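Local coordinates for protein COG3291: FOG: PKD repeat (PDB 1WMX) that probably binds cellulose, as the family 30 carbohydrate-binding module of the much longer multidomain cellulase CelJ from Clostridium thermocellum, at residues D10-K15 and F172-I177; L87-K92 and Q134-P139; S17-W22 and S66-R71; F100-R105 and T156-S161. All blocks are in the same frame, centred on the assembly; numbering follows the deposited sequence.

Contact 1 of 4, residues D10-K15 and F172-I177; sequences DVQIFK and FSDIKI. With SO4 (sulfate ion), chain C.
V11 and I177 form an antiparallel hydrogen-bonded pair, and their side chains meet on the buried face of the sheet with V11 CB 3.7 Å from I177 CB. The packing stays close along this face. I13 and I177 touch by their terminal methyls, CD1 to CD1 at 4.0 Å, while I175 lays CD1 against F14 CB. The I175 carbonyl oxygen is gripped twice, by I13 N at 2.7 Å and F14 N at 3.1 Å. Two residues thus stand opposite one, a beta bulge where strand 11-14 turns its corner.

The other face is looser and partly open to solvent. There the Q12 amide lies nearly coplanar with the D174 carboxylate, the planes 13° apart. Q12 NE2 donates an almost straight bond to D174 OD2 (3.3 Å) and a shorter one to F14 O (2.7 Å); the bend at chi2 (89°) turns the amide back over its own strand to do so, and the two bonds fix its rotation. K176 NZ hangs between D10 and D174 in two long salt bridges, 3.9 Å from D10 OD1. A sulfate, probably from the crystallisation liquor, takes the Q12 backbone N-H. Strand 86-93 flanks strand 168-178 beyond this pair. A bulged antiparallel pair with one greasy and one polar face is what the first and last strands make in this beta-sandwich module.

Contact 2 of 4, residues L87-K92 and Q134-P139; sequences LEFDIK and QHVKIP
F89 turns its ring against both methyls of V136: CE1 comes within 3.3 Å of V136 CG1, and CZ within 3.4 Å of V136 CG2. V136 is nearly eclipsed (chi1 8°), so its placement and the closeness of this contact are doubtful. The phenyl group reaches the valine because its CG sits between the backbone N and the carbonyl carbon (chi1 60°). I138 CD1 approaches the edge of the same ring, while L87 and I138 run side by side in one direction. These residues line the inner face of an antiparallel strand pair at the margin of the larger sheet of the beta-sandwich; L87, F89 and I138 pack on I102 of the opposing sheet.

The outer face is polar. H135 lies across the E88 carboxylate, the two planes close to perpendicular at 83°, with the carboxylate at the ring edge; E88 OE2 is 3.0 Å from H135 CE1. E88 also runs alongside K137, its CD 3.4 Å from K137 CD, so the lysine offers its aliphatic stem here. The other carboxylate oxygen, OE1, is hydrogen-bonded to T178, and K137 makes a cation-pi contact with Y86. D90 OD2 lies by the CG-CD2 side of the imidazole, 3.2 Å from H135 CD2.

Contact 3 of 4, residues S17-W22 and S66-R71; sequences SPVVGW and SLLTLR. With SO4 (sulfate ion), chain C.
W22 and L67 are joined backbone to backbone as an antiparallel hydrogen-bonded pair: W22 N donates to L67 O at 3.1 Å, and L67 N returns a bond of 2.8 Å to W22 O. L67 lays its CB over that same W22 carbonyl oxygen, 3.4 Å away. W22 and L67 send their side chains to the same face, where the indole stacks on Y113 of the second subunit; L67 packs on that tyrosine too. Within this chain, strand 21-25 is an outermost strand of the five-stranded sheet of the beta-sandwich, and strand 64-69 is its inner neighbour, hydrogen-bonded on to strand 155-161.

T69 ends the pairing by holding the V20 carbonyl oxygen with two groups. Its N-H meets V20 O nearly along the C=O axis at 3.2 Å, while OG1 donates at 2.6 Å from well above the carbonyl plane, 49° out of it. The hydroxyl gets there because OG1 stands between the backbone N and carbonyl carbon of T69 (chi1 63°), close to the N-H that serves the same oxygen. Between these two anchors G21 brings its CA to 3.3 Å from L67 O as a CA-H...O contact. On the inward side V19 crosses L68 at about a right angle, CB to CD2 4.1 Å, and touches F14.

Contact 4 of 4, residues F100-R105 and T156-S161; sequences FVIGFR and TCLVFS
L158 and F104 meet at the apolar centre, where L158 CD1 lies over one face of the F104 ring, 4.3 Å above its plane and off toward the rim. L158 has CG anti to its backbone N (chi1 159°), which also sets CD1 close to I102 CG1 (4.2 Å). I102 runs beside F160, pointing the same way and touching that ring at its edge, with CD1 3.8 Å from F160 CE2. Further along, F100 turns its edge toward the face of F160 in an edge-to-face pair, centroids 5.8 Å apart and planes at 60°. This apolar row faces the other sheet, meeting L87, F89, I175 and F172.

On the opposite face V159 covers the backbone of G103, which has no side chain, and puts CG2 3.9 Å from R105 CB. The extended R105 chain then carries its guanidinium outward to a salt bridge with D118, and packs on Y113 of the second subunit. At the polar end the R105 carbonyl oxygen accepts T156 N at 2.9 Å and, weakly, C157 N at 3.3 Å. Both residues face R105, a classic beta bulge at this end of the contact. With its greasy face inward and its mixed face outward, this antiparallel pair, regular up to its bulge, is typical of the middle of one sheet of a beta-sandwich.

The contacts divide between the two sheets of the sandwich. Contacts 1 and 2 lie in the larger one, centres about 10 Å apart, where strands 168-178 and 86-93 run side by side. Contacts 3 and 4, centres about 11 Å apart, share the five-stranded sheet through neighbouring strands 64-69 and 155-161. Across the interior, contact 4 packs against contacts 1 and 2 (each about 14 Å off between centres); contact 1 also meets contact 3, and one sulfate bridges Q12 and R71. Contacts 2 and 3 have centres about 18 Å apart, their nearest atoms about 8 Å apart. Contact 1 closes a loop enclosing the rest; contact 3 closes first, then contacts 2 and 4 interleave, weaving sequence-distant strands into one domain.

Contact 1 of 4, residues D10-K15 and F172-I177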
loop_
_atom_site.group_PDB
_atom_site.type_symbol
_atom_site.label_atom_id
_atom_site.label_comp_id
_atom_site.label_asym_id
_atom_site.label_seq_id
_atom_site.Cartn_x
_atom_site.Cartn_y
_atom_site.Cartn_z
ATOM N N ASP B 10 -1.613 27.247 0.761
ATOM C CA ASP B 10 -1.093 26.140 -0.028
ATOM C C ASP B 10 -0.199 25.265 0.838
ATOM O O ASP B 10 0.427 25.739 1.788
ATOM C CB ASP B 10 -0.272 26.655 -1.214
ATOM C CG ASP B 10 -1.126 27.257 -2.300
ATOM O OD1 ASP B 10 -0.550 27.736 -3.303
ATOM O OD2 ASP B 10 -2.371 27.254 -2.165
ATOM N N VAL B 11 -0.149 23.982 0.510
ATOM C CA VAL B 11 0.692 23.044 1.241
ATOM C C VAL B 11 1.819 22.704 0.281
ATOM O O VAL B 11 1.619 21.984 -0.699
ATOM C CB VAL B 11 -0.083 21.770 1.635
ATOM C CG1 VAL B 11 0.854 20.775 2.314
ATOM C CG2 VAL B 11 -1.221 22.135 2.584
ATOM N N GLN B 12 2.940 23.203 0.555
ATOM C CA GLN B 12 4.084 23.038 -0.279
ATOM C C GLN B 12 4.807 21.721 0.051
ATOM O O GLN B 12 5.115 21.445 1.214
ATOM C CB GLN B 12 4.906 24.176 -0.000
ATOM C CG GLN B 12 6.112 24.132 -0.855
ATOM C CD GLN B 12 5.905 24.821 -2.190
ATOM O OE1 GLN B 12 5.279 25.884 -2.237
ATOM N NE2 GLN B 12 6.409 24.266 -3.276
ATOM N N ILE B 13 5.042 20.869 -0.956
ATOM C CA ILE B 13 5.676 19.583 -0.729
ATOM C C ILE B 13 7.161 19.657 -1.099
ATOM O O ILE B 13 8.014 19.100 -0.406
ATOM C CB ILE B 13 4.955 18.470 -1.525
ATOM C CG1 ILE B 13 3.512 18.356 -1.030
ATOM C CG2 ILE B 13 5.672 17.135 -1.335
ATOM C CD1 ILE B 13 2.655 17.386 -1.821
ATOM N N PHE B 14 7.463 20.353 -2.192
ATOM C CA PHE B 14 8.840 20.528 -2.630
ATOM C C PHE B 14 8.999 21.902 -3.235
ATOM O O PHE B 14 8.146 22.355 -3.999
ATOM C CB PHE B 14 9.249 19.520 -3.701
ATOM C CG PHE B 14 10.546 19.880 -4.383
ATOM C CD1 PHE B 14 11.754 19.803 -3.696
ATOM C CD2 PHE B 14 10.552 20.381 -5.686
ATOM C CE1 PHE B 14 12.950 20.227 -4.294
ATOM C CE2 PHE B 14 11.746 20.811 -6.290
ATOM C CZ PHE B 14 12.943 20.732 -5.591
ATOM N N LYS B 15 10.106 22.555 -2.910
ATOM C CA LYS B 15 10.380 23.866 -3.458
ATOM C C LYS B 15 11.826 23.968 -3.943
ATOM O O LYS B 15 12.082 24.126 -5.143
ATOM C CB LYS B 15 10.093 24.951 -2.420
ATOM C CG LYS B 15 10.386 26.349 -2.920
ATOM C CD LYS B 15 9.720 27.404 -2.055
ATOM C CE LYS B 15 9.904 28.804 -2.646
ATOM N NZ LYS B 15 9.134 29.833 -1.885
ATOM N N PHE B 172 10.856 17.289 -11.070
ATOM C CA PHE B 172 9.676 17.974 -10.562
ATOM C C PHE B 172 10.068 19.361 -10.075
ATOM O O PHE B 172 11.221 19.620 -9.740
ATOM C CB PHE B 172 9.035 17.214 -9.383
ATOM C CG PHE B 172 8.440 15.867 -9.742
ATOM C CD1 PHE B 172 9.240 14.728 -9.819
ATOM C CD2 PHE B 172 7.068 15.733 -9.960
ATOM C CE1 PHE B 172 8.682 13.467 -10.103
ATOM C CE2 PHE B 172 6.498 14.484 -10.246
ATOM C CZ PHE B 172 7.314 13.346 -10.316
ATOM N N SER B 173 9.092 20.246 -10.019
ATOM C CA SER B 173 9.324 21.596 -9.545
ATOM C C SER B 173 8.049 22.115 -8.901
ATOM O O SER B 173 6.951 21.718 -9.284
ATOM C CB SER B 173 9.721 22.506 -10.717
ATOM O OG SER B 173 9.878 23.846 -10.282
ATOM N N ASP B 174 8.198 22.975 -7.904
ATOM C CA ASP B 174 7.053 23.587 -7.246
ATOM C C ASP B 174 5.904 22.620 -6.961
ATOM O O ASP B 174 4.776 22.845 -7.403
ATOM C CB ASP B 174 6.534 24.737 -8.128
ATOM C CG ASP B 174 5.697 25.740 -7.361
ATOM O OD1 ASP B 174 4.999 26.549 -8.011
ATOM O OD2 ASP B 174 5.740 25.743 -6.116
ATOM N N ILE B 175 6.182 21.548 -6.225
ATOM C CA ILE B 175 5.142 20.585 -5.897
ATOM C C ILE B 175 4.334 21.074 -4.689
ATOM O O ILE B 175 4.890 21.323 -3.613
ATOM C CB ILE B 175 5.731 19.194 -5.549
ATOM C CG1 ILE B 175 6.630 18.691 -6.684
ATOM C CG2 ILE B 175 4.597 18.197 -5.325
ATOM C CD1 ILE B 175 7.332 17.384 -6.366
ATOM N N LYS B 176 3.023 21.223 -4.861
ATOM C CA LYS B 176 2.180 21.652 -3.752
ATOM C C LYS B 176 0.697 21.332 -3.870
ATOM O O LYS B 176 0.221 20.861 -4.901
ATOM C CB LYS B 176 2.382 23.140 -3.458
ATOM C CG LYS B 176 2.515 24.033 -4.666
ATOM C CD LYS B 176 1.221 24.212 -5.395
ATOM C CE LYS B 176 1.416 25.170 -6.557
ATOM N NZ LYS B 176 1.944 26.475 -6.078
ATOM N N ILE B 177 -0.017 21.569 -2.777
ATOM C CA ILE B 177 -1.447 21.309 -2.696
ATOM C C ILE B 177 -2.183 22.643 -2.619
ATOM O O ILE B 177 -1.900 23.463 -1.741
ATOM C CB ILE B 177 -1.812 20.514 -1.413
ATOM C CG1 ILE B 177 -0.890 19.300 -1.247
ATOM C CG2 ILE B 177 -3.281 20.097 -1.464
ATOM C CD1 ILE B 177 -1.227 18.105 -2.110
HETATM S S SO4 C . 3.754 24.095 4.240
HETATM O O1 SO4 C . 4.061 22.683 3.936
HETATM O O2 SO4 C . 3.526 24.827 2.979
HETATM O O3 SO4 C . 4.880 24.708 4.966
HETATM O O4 SO4 C . 2.540 24.156 5.075
HETATM O O HOH W 1 10.503 24.434 -7.084
#

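Contact 2 of 4, residues L87-K92 and Q134-P139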
loop_
_atom_site.group_PDB
_atom_site.type_symbol
_atom_site.label_atom_id
_atom_site.label_comp_id
_atom_site.label_asym_id
_atom_site.label_seq_id
_atom_site.Cartn_x
_atom_site.Cartn_y
_atom_site.Cartn_z
ATOM N N LEU B 87 -3.350 18.942 -6.789
ATOM C CA LEU B 87 -1.952 18.625 -6.532
ATOM C C LEU B 87 -1.282 19.200 -7.744
ATOM O O LEU B 87 -1.487 18.710 -8.857
ATOM C CB LEU B 87 -1.721 17.109 -6.446
ATOM C CG LEU B 87 -0.265 16.702 -6.722
ATOM C CD1 LEU B 87 0.671 17.146 -5.589
ATOM C CD2 LEU B 87 -0.119 15.180 -6.882
ATOM N N GLU B 88 -0.507 20.239 -7.567
ATOM C CA GLU B 88 0.134 20.867 -8.721
ATOM C C GLU B 88 1.649 20.753 -8.642
ATOM O O GLU B 88 2.234 20.665 -7.559
ATOM C CB GLU B 88 -0.269 22.335 -8.796
ATOM C CG GLU B 88 -1.786 22.535 -8.753
ATOM C CD GLU B 88 -2.199 23.975 -8.997
ATOM O OE1 GLU B 88 -3.301 24.402 -8.525
ATOM O OE2 GLU B 88 -1.439 24.740 -9.674
ATOM N N PHE B 89 2.243 20.755 -9.823
ATOM C CA PHE B 89 3.693 20.654 -9.977
ATOM C C PHE B 89 4.061 20.788 -11.456
ATOM O O PHE B 89 3.220 20.638 -12.344
ATOM C CB PHE B 89 4.169 19.283 -9.447
ATOM C CG PHE B 89 3.537 18.090 -10.171
ATOM C CD1 PHE B 89 4.092 17.613 -11.360
ATOM C CD2 PHE B 89 2.400 17.468 -9.650
ATOM C CE1 PHE B 89 3.512 16.523 -12.025
ATOM C CE2 PHE B 89 1.819 16.380 -10.315
ATOM C CZ PHE B 89 2.376 15.910 -11.502
ATOM N N ASP B 90 5.313 21.089 -11.709
ATOM C CA ASP B 90 5.816 21.176 -13.080
ATOM C C ASP B 90 6.697 19.972 -13.259
ATOM O O ASP B 90 7.336 19.528 -12.306
ATOM C CB ASP B 90 6.608 22.455 -13.295
ATOM C CG ASP B 90 5.790 23.683 -13.028
ATOM O OD1 ASP B 90 6.058 24.393 -12.011
ATOM O OD2 ASP B 90 4.843 23.981 -13.826
ATOM N N ILE B 91 6.727 19.447 -14.459
ATOM C CA ILE B 91 7.531 18.257 -14.744
ATOM C C ILE B 91 8.009 18.264 -16.198
ATOM O O ILE B 91 7.455 18.965 -17.047
ATOM C CB ILE B 91 6.680 17.004 -14.509
ATOM C CG1 ILE B 91 7.509 15.716 -14.668
ATOM C CG2 ILE B 91 5.503 16.940 -15.493
ATOM C CD1 ILE B 91 6.710 14.428 -14.428
ATOM N N LYS B 92 9.039 17.478 -16.438
ATOM C CA LYS B 92 9.636 17.305 -17.772
ATOM C C LYS B 92 10.461 16.029 -17.727
ATOM O O LYS B 92 11.164 15.764 -16.750
ATOM C CB LYS B 92 10.497 18.520 -18.144
ATOM C CG LYS B 92 11.935 18.453 -17.664
ATOM C CD LYS B 92 12.788 19.544 -18.298
ATOM C CE LYS B 92 14.255 19.436 -17.917
ATOM N NZ LYS B 92 15.092 20.453 -18.577
ATOM N N GLN B 134 6.185 21.314 -18.228
ATOM C CA GLN B 134 4.724 21.415 -18.277
ATOM C C GLN B 134 4.184 21.528 -16.859
ATOM O O GLN B 134 4.680 20.881 -15.937
ATOM C CB GLN B 134 4.096 20.164 -18.906
ATOM C CG GLN B 134 4.432 19.943 -20.367
ATOM C CD GLN B 134 3.541 18.877 -20.991
ATOM O OE1 GLN B 134 2.334 19.104 -21.162
ATOM N NE2 GLN B 134 4.077 17.724 -21.334
ATOM N N HIS B 135 3.178 22.348 -16.679
ATOM C CA HIS B 135 2.560 22.481 -15.365
ATOM C C HIS B 135 1.329 21.596 -15.372
ATOM O O HIS B 135 0.453 21.742 -16.226
ATOM C CB HIS B 135 2.163 23.930 -15.091
ATOM C CG HIS B 135 1.537 24.100 -13.722
ATOM N ND1 HIS B 135 0.235 23.699 -13.456
ATOM C CD2 HIS B 135 2.024 24.610 -12.567
ATOM C CE1 HIS B 135 -0.028 23.960 -12.188
ATOM N NE2 HIS B 135 1.032 24.504 -11.640
ATOM N N VAL B 136 1.254 20.667 -14.432
ATOM C CA VAL B 136 0.100 19.762 -14.384
ATOM C C VAL B 136 -0.664 19.932 -13.068
ATOM O O VAL B 136 -0.098 20.253 -12.021
ATOM C CB VAL B 136 0.556 18.301 -14.560
ATOM C CG1 VAL B 136 2.081 18.173 -14.540
ATOM C CG2 VAL B 136 -0.011 17.376 -13.479
ATOM N N LYS B 137 -1.962 19.724 -13.155
ATOM C CA LYS B 137 -2.844 19.839 -11.993
ATOM C C LYS B 137 -3.677 18.567 -11.870
ATOM O O LYS B 137 -4.436 18.218 -12.777
ATOM C CB LYS B 137 -3.776 21.050 -12.150
ATOM C CG LYS B 137 -3.031 22.364 -12.386
ATOM C CD LYS B 137 -3.824 23.580 -11.914
ATOM C CE LYS B 137 -5.192 23.699 -12.585
ATOM N NZ LYS B 137 -5.945 24.883 -12.127
ATOM N N ILE B 138 -3.315 17.744 -10.828
ATOM C CA ILE B 138 -4.178 16.609 -10.489
ATOM C C ILE B 138 -5.178 17.074 -9.445
ATOM O O ILE B 138 -4.813 17.650 -8.413
ATOM C CB ILE B 138 -3.310 15.473 -9.989
ATOM C CG1 ILE B 138 -2.309 15.035 -11.062
ATOM C CG2 ILE B 138 -4.115 14.232 -9.601
ATOM C CD1 ILE B 138 -1.377 13.922 -10.607
ATOM N N PRO B 139 -6.403 16.999 -9.381
ATOM C CA PRO B 139 -7.586 17.225 -8.575
ATOM C C PRO B 139 -7.765 16.124 -7.495
ATOM O O PRO B 139 -8.075 14.955 -7.810
ATOM C CB PRO B 139 -8.725 17.310 -9.521
ATOM C CG PRO B 139 -8.195 16.920 -10.907
ATOM C CD PRO B 139 -6.741 16.627 -10.821
HETATM O O HOH W 2 6.799 17.825 -19.814
#

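Contact 3 of 4, residues S17-W22 and S66-R71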
loop_
_atom_site.group_PDB
_atom_site.type_symbol
_atom_site.label_atom_id
_atom_site.label_comp_id
_atom_site.label_asym_id
_atom_site.label_seq_id
_atom_site.Cartn_x
_atom_site.Cartn_y
_atom_site.Cartn_z
ATOM N N SER B 17 14.652 22.338 -1.638
ATOM C CA SER B 17 15.544 21.518 -0.837
ATOM C C SER B 17 15.091 20.081 -0.582
ATOM O O SER B 17 13.915 19.751 -0.749
ATOM C CB SER B 17 15.805 22.235 0.490
ATOM O OG SER B 17 14.582 22.628 1.075
ATOM N N PRO B 18 16.035 19.208 -0.158
ATOM C CA PRO B 18 15.757 17.800 0.126
ATOM C C PRO B 18 14.513 17.630 0.967
ATOM O O PRO B 18 14.327 18.327 1.961
ATOM C CB PRO B 18 17.033 17.337 0.828
ATOM C CG PRO B 18 18.074 18.100 0.087
ATOM C CD PRO B 18 17.466 19.494 0.085
ATOM N N VAL B 19 13.649 16.712 0.552
ATOM C CA VAL B 19 12.406 16.487 1.270
ATOM C C VAL B 19 12.486 15.261 2.170
ATOM O O VAL B 19 12.957 14.213 1.750
ATOM C CB VAL B 19 11.221 16.315 0.292
ATOM C CG1 VAL B 19 9.910 16.194 1.083
ATOM C CG2 VAL B 19 11.168 17.508 -0.657
ATOM N N VAL B 20 12.028 15.413 3.410
ATOM C CA VAL B 20 12.019 14.325 4.380
ATOM C C VAL B 20 11.021 13.248 3.936
ATOM O O VAL B 20 9.886 13.551 3.584
ATOM C CB VAL B 20 11.640 14.855 5.793
ATOM C CG1 VAL B 20 11.277 13.696 6.727
ATOM C CG2 VAL B 20 12.816 15.637 6.381
ATOM N N GLY B 21 11.461 11.993 3.949
ATOM C CA GLY B 21 10.605 10.887 3.545
ATOM C C GLY B 21 11.443 9.642 3.313
ATOM O O GLY B 21 12.516 9.498 3.899
ATOM N N TRP B 22 10.965 8.739 2.461
ATOM C CA TRP B 22 11.704 7.518 2.167
ATOM C C TRP B 22 11.414 7.078 0.744
ATOM O O TRP B 22 10.261 6.980 0.352
ATOM C CB TRP B 22 11.301 6.389 3.128
ATOM C CG TRP B 22 12.214 5.178 3.081
ATOM C CD1 TRP B 22 13.298 4.924 3.890
ATOM C CD2 TRP B 22 12.142 4.083 2.156
ATOM N NE1 TRP B 22 13.901 3.739 3.516
ATOM C CE2 TRP B 22 13.209 3.204 2.458
ATOM C CE3 TRP B 22 11.275 3.758 1.094
ATOM C CZ2 TRP B 22 13.433 2.017 1.737
ATOM C CZ3 TRP B 22 11.501 2.574 0.373
ATOM C CH2 TRP B 22 12.570 1.723 0.701
ATOM N N SER B 66 8.485 6.132 -3.800
ATOM C CA SER B 66 9.021 7.373 -3.267
ATOM C C SER B 66 7.959 8.017 -2.392
ATOM O O SER B 66 6.869 8.328 -2.873
ATOM C CB SER B 66 9.407 8.339 -4.384
ATOM O OG SER B 66 9.909 9.547 -3.830
ATOM N N LEU B 67 8.263 8.204 -1.111
ATOM C CA LEU B 67 7.322 8.834 -0.190
ATOM C C LEU B 67 7.840 10.215 0.205
ATOM O O LEU B 67 8.949 10.353 0.711
ATOM C CB LEU B 67 7.128 7.971 1.069
ATOM C CG LEU B 67 6.557 6.557 0.865
ATOM C CD1 LEU B 67 6.736 5.737 2.126
ATOM C CD2 LEU B 67 5.092 6.634 0.488
ATOM N N LEU B 68 7.033 11.239 -0.048
ATOM C CA LEU B 68 7.398 12.610 0.299
ATOM C C LEU B 68 6.418 13.104 1.366
ATOM O O LEU B 68 5.248 13.351 1.086
ATOM C CB LEU B 68 7.334 13.498 -0.943
ATOM C CG LEU B 68 8.198 13.066 -2.136
ATOM C CD1 LEU B 68 7.899 13.955 -3.325
ATOM C CD2 LEU B 68 9.680 13.124 -1.766
ATOM N N THR B 69 6.902 13.249 2.594
ATOM C CA THR B 69 6.052 13.673 3.692
ATOM C C THR B 69 5.580 15.124 3.590
ATOM O O THR B 69 6.258 15.980 3.012
ATOM C CB THR B 69 6.768 13.497 5.048
ATOM O OG1 THR B 69 7.919 14.339 5.082
ATOM C CG2 THR B 69 7.221 12.051 5.250
ATOM N N LEU B 70 4.406 15.386 4.165
ATOM C CA LEU B 70 3.822 16.720 4.178
ATOM C C LEU B 70 4.159 17.379 5.505
ATOM O O LEU B 70 4.284 18.592 5.586
ATOM C CB LEU B 70 2.299 16.640 4.026
ATOM C CG LEU B 70 1.706 16.395 2.636
ATOM C CD1 LEU B 70 2.360 15.212 1.964
ATOM C CD2 LEU B 70 0.208 16.170 2.782
ATOM N N ARG B 71 4.297 16.559 6.542
ATOM C CA ARG B 71 4.607 17.036 7.887
ATOM C C ARG B 71 5.596 16.137 8.627
ATOM O O ARG B 71 5.379 15.790 9.789
ATOM C CB ARG B 71 3.319 17.158 8.706
ATOM C CG ARG B 71 2.420 18.328 8.303
ATOM C CD ARG B 71 3.034 19.651 8.728
ATOM N NE ARG B 71 2.165 20.796 8.473
ATOM C CZ ARG B 71 2.066 21.427 7.307
ATOM N NH1 ARG B 71 2.784 21.034 6.266
ATOM N NH2 ARG B 71 1.248 22.464 7.186
HETATM S S SO4 C . 3.754 24.095 4.240
HETATM O O1 SO4 C . 4.061 22.683 3.936
HETATM O O2 SO4 C . 3.526 24.827 2.979
HETATM O O3 SO4 C . 4.880 24.708 4.966
HETATM O O4 SO4 C . 2.540 24.156 5.075
#

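Contact 4 of 4, residues F100-R105 and T156-S161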
loop_
_atom_site.group_PDB
_atom_site.type_symbol
_atom_site.label_atom_id
_atom_site.label_comp_id
_atom_site.label_asym_id
_atom_site.label_seq_id
_atom_site.Cartn_x
_atom_site.Cartn_y
_atom_site.Cartn_z
ATOM N N PHE B 100 4.266 6.750 -14.450
ATOM C CA PHE B 100 4.396 6.061 -13.156
ATOM C C PHE B 100 3.176 6.369 -12.281
ATOM O O PHE B 100 2.343 7.212 -12.616
ATOM C CB PHE B 100 5.681 6.525 -12.452
ATOM C CG PHE B 100 5.827 8.038 -12.396
ATOM C CD1 PHE B 100 5.131 8.770 -11.436
ATOM C CD2 PHE B 100 6.655 8.700 -13.306
ATOM C CE1 PHE B 100 5.251 10.162 -11.385
ATOM C CE2 PHE B 100 6.778 10.096 -13.261
ATOM C CZ PHE B 100 6.073 10.827 -12.299
ATOM N N VAL B 101 3.082 5.673 -11.163
ATOM C CA VAL B 101 1.956 5.860 -10.240
ATOM C C VAL B 101 2.192 7.063 -9.331
ATOM O O VAL B 101 3.303 7.306 -8.867
ATOM C CB VAL B 101 1.767 4.633 -9.373
ATOM C CG1 VAL B 101 0.557 4.792 -8.447
ATOM C CG2 VAL B 101 1.562 3.383 -10.222
ATOM N N ILE B 102 1.130 7.804 -9.088
ATOM C CA ILE B 102 1.191 8.989 -8.225
ATOM C C ILE B 102 -0.085 9.054 -7.390
ATOM O O ILE B 102 -1.183 8.800 -7.893
ATOM C CB ILE B 102 1.326 10.260 -9.081
ATOM C CG1 ILE B 102 1.414 11.519 -8.201
ATOM C CG2 ILE B 102 0.143 10.431 -10.037
ATOM C CD1 ILE B 102 1.854 12.776 -8.953
ATOM N N GLY B 103 0.067 9.388 -6.115
ATOM C CA GLY B 103 -1.096 9.476 -5.213
ATOM C C GLY B 103 -0.697 9.943 -3.812
ATOM O O GLY B 103 0.338 10.582 -3.625
ATOM N N PHE B 104 -1.552 9.608 -2.847
ATOM C CA PHE B 104 -1.337 9.971 -1.432
ATOM C C PHE B 104 -1.556 8.755 -0.524
ATOM O O PHE B 104 -2.188 7.772 -0.909
ATOM C CB PHE B 104 -2.311 11.074 -1.013
ATOM C CG PHE B 104 -2.038 12.397 -1.706
ATOM C CD1 PHE B 104 -1.134 13.306 -1.149
ATOM C CD2 PHE B 104 -2.686 12.703 -2.901
ATOM C CE1 PHE B 104 -0.875 14.522 -1.795
ATOM C CE2 PHE B 104 -2.428 13.912 -3.548
ATOM C CZ PHE B 104 -1.521 14.824 -2.996
ATOM N N ARG B 105 -1.021 8.862 0.672
ATOM C CA ARG B 105 -1.110 7.810 1.697
ATOM C C ARG B 105 -1.501 8.480 2.993
ATOM O O ARG B 105 -1.068 9.599 3.281
ATOM C CB ARG B 105 0.253 7.178 1.784
ATOM C CG ARG B 105 0.488 5.993 2.699
ATOM C CD ARG B 105 1.971 5.805 2.590
ATOM N NE ARG B 105 2.591 4.553 2.938
ATOM C CZ ARG B 105 2.948 3.596 2.077
ATOM N NH1 ARG B 105 2.658 3.665 0.764
ATOM N NH2 ARG B 105 3.684 2.560 2.457
ATOM N N THR B 156 -0.304 11.622 5.225
ATOM C CA THR B 156 1.103 11.769 5.603
ATOM C C THR B 156 2.034 12.052 4.442
ATOM O O THR B 156 2.924 12.880 4.563
ATOM C CB THR B 156 1.677 10.504 6.309
ATOM O OG1 THR B 156 1.571 9.375 5.431
ATOM C CG2 THR B 156 0.952 10.239 7.615
ATOM N N CYS B 157 1.741 11.370 3.279
ATOM C CA CYS B 157 2.709 11.547 2.206
ATOM C C CYS B 157 2.075 11.506 0.845
ATOM O O CYS B 157 0.944 11.079 0.655
ATOM C CB CYS B 157 3.763 10.408 2.152
ATOM S SG CYS B 157 4.506 9.945 3.785
ATOM N N LEU B 158 2.782 12.018 0.062
ATOM C CA LEU B 158 2.603 11.953 -1.375
ATOM C C LEU B 158 3.407 10.767 -1.813
ATOM O O LEU B 158 4.424 10.435 -1.157
ATOM C CB LEU B 158 3.067 13.284 -1.969
ATOM C CG LEU B 158 3.429 13.224 -3.447
ATOM C CD1 LEU B 158 2.225 12.984 -4.359
ATOM C CD2 LEU B 158 4.073 14.523 -3.941
ATOM N N VAL B 159 2.942 10.152 -2.889
ATOM C CA VAL B 159 3.587 8.935 -3.374
ATOM C C VAL B 159 3.776 8.933 -4.894
ATOM O O VAL B 159 2.843 9.154 -5.666
ATOM C CB VAL B 159 2.722 7.740 -2.967
ATOM C CG1 VAL B 159 3.519 6.445 -2.855
ATOM C CG2 VAL B 159 2.045 7.934 -1.599
ATOM N N PHE B 160 4.998 8.332 -5.197
ATOM C CA PHE B 160 5.376 8.050 -6.588
ATOM C C PHE B 160 5.663 6.553 -6.532
ATOM O O PHE B 160 6.211 6.063 -5.541
ATOM C CB PHE B 160 6.659 8.782 -7.014
ATOM C CG PHE B 160 6.530 10.279 -7.039
ATOM C CD1 PHE B 160 7.650 11.084 -6.835
ATOM C CD2 PHE B 160 5.292 10.886 -7.239
ATOM C CE1 PHE B 160 7.539 12.474 -6.823
ATOM C CE2 PHE B 160 5.172 12.271 -7.230
ATOM C CZ PHE B 160 6.296 13.069 -7.021
ATOM N N SER B 161 5.315 5.827 -7.585
ATOM C CA SER B 161 5.534 4.395 -7.569
ATOM C C SER B 161 5.599 3.773 -8.962
ATOM O O SER B 161 5.085 4.327 -9.944
ATOM C CB SER B 161 4.429 3.735 -6.743
ATOM O OG SER B 161 4.725 2.379 -6.507
#